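Phosphate ABC transporter, phosphate-binding protein (Clostridium perfringens, PDB 4Q8R) probably captures phosphate outside the cell membrane with high affinity and hands it to an ABC-type transporter for uptake. Local coordinates at residues L94-V97 against Q98-D101. Numbering follows the deposited sequence. Where two conformers were deposited one is given.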
# COMPACT_ATOMS: atom_id res chain seq x y z
N LEU A 94 -3.52 -18.65 4.50
CA LEU A 94 -2.28 -19.07 3.85
C LEU A 94 -1.08 -18.74 4.73
O LEU A 94 -1.08 -17.70 5.40
CB LEU A 94 -2.14 -18.36 2.50
CG LEU A 94 -3.15 -18.72 1.39
CD1 LEU A 94 -3.05 -17.84 0.19
CD2 LEU A 94 -2.95 -20.19 1.00
N THR A 95 -0.06 -19.58 4.71
CA THR A 95 1.22 -19.27 5.37
C THR A 95 2.05 -18.38 4.41
O THR A 95 1.81 -18.34 3.18
CB THR A 95 1.97 -20.53 5.70
OG1 THR A 95 2.37 -21.16 4.45
CG2 THR A 95 1.13 -21.45 6.60
N LEU A 96 3.05 -17.65 4.94
CA LEU A 96 3.86 -16.84 4.08
C LEU A 96 4.54 -17.68 3.01
O LEU A 96 4.67 -17.22 1.86
CB LEU A 96 4.90 -16.04 4.84
CG LEU A 96 4.44 -14.80 5.61
CD1 LEU A 96 5.66 -14.22 6.30
CD2 LEU A 96 3.84 -13.78 4.67
N VAL A 97 4.98 -18.86 3.36
CA VAL A 97 5.65 -19.72 2.38
C VAL A 97 4.68 -20.22 1.32
O VAL A 97 5.08 -20.37 0.11
CB VAL A 97 6.49 -20.79 3.03
CG1 VAL A 97 5.69 -21.91 3.72
CG2 VAL A 97 7.50 -21.38 1.99
N GLN A 98 3.41 -20.52 1.70
CA GLN A 98 2.42 -20.81 0.65
C GLN A 98 2.29 -19.63 -0.31
O GLN A 98 2.23 -19.79 -1.54
CB GLN A 98 1.06 -21.16 1.20
CG GLN A 98 1.02 -22.54 1.80
CD GLN A 98 -0.30 -22.82 2.48
OE1 GLN A 98 -0.73 -22.01 3.28
NE2 GLN A 98 -0.87 -23.96 2.24
N ILE A 99 2.27 -18.39 0.23
CA ILE A 99 2.12 -17.21 -0.60
C ILE A 99 3.35 -17.10 -1.57
O ILE A 99 3.20 -16.79 -2.75
CB ILE A 99 1.93 -15.94 0.26
CG1 ILE A 99 0.62 -16.06 0.99
CG2 ILE A 99 1.90 -14.68 -0.59
CD1 ILE A 99 0.50 -15.17 2.21
N LYS A 100 4.52 -17.34 -1.01
CA LYS A 100 5.76 -17.30 -1.81
C LYS A 100 5.62 -18.31 -2.94
O LYS A 100 5.96 -18.01 -4.09
CB LYS A 100 6.96 -17.62 -1.00
CG LYS A 100 8.34 -17.46 -1.72
CD LYS A 100 9.48 -17.82 -0.80
CE LYS A 100 10.70 -18.11 -1.61
NZ LYS A 100 11.89 -18.23 -0.77
N ASP A 101 5.21 -19.52 -2.61
CA ASP A 101 5.04 -20.58 -3.63
C ASP A 101 4.08 -20.21 -4.72
O ASP A 101 4.31 -20.53 -5.89
CB ASP A 101 4.55 -21.87 -2.96
CG ASP A 101 5.60 -22.56 -2.15
OD1 ASP A 101 6.82 -22.17 -2.14
OD2 ASP A 101 5.25 -23.58 -1.54
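Two firm hydrogen bonds join Thr95 and Gln98 in a capping box at the start of helix 96-103. Thr95 is the N-cap. Thr95 OG1 lies between its own backbone N and carbonyl carbon (chi1 67°), and from there it accepts a hydrogen bond from Gln98 N at 3.0 Å. Gln98 returns the bond through its side chain. Its CB rests near both OG1 and O of Thr95. Gln98 CG is turned back beside the Gln98 backbone N (chi1 -74°) and passes 3.3 Å from Thr95 OG1. CD continues in an extended chain past the same hydroxyl. At the tip, Gln98 OE1 accepts a hydrogen bond from Thr95 N at 2.9 Å. This bond is nearly straight, 168° at the hydrogen, and meets a lone pair in the amide plane. A long, weak bond from Thr95 OG1 also reaches OE1. The Leu94 side chain crosses that of Gln98 at about a right angle, with Leu94 CD2 3.7 Å from Gln98 OE1. The first turn thus has the N-H of Gln98 satisfied by a side chain, before regular helix bonds take over. Ile99 N bonds to Thr95 O, and Lys100 N to Leu96 O. The buried Leu94 and Ile99 pack together, Leu94 CB to Ile99 CG1 at 3.9 Å. Asp188 accepts a bond from Leu96 N, so a loop side chain also holds this helix start. Leu94 belongs to the short strand 93-94, which runs parallel to strand 182-187 at the edge of the mixed sheet. The cap therefore marks the passage from strand to helix, and Ile99 carries the packing onward to Phe135 and Val139 of helix 130-139.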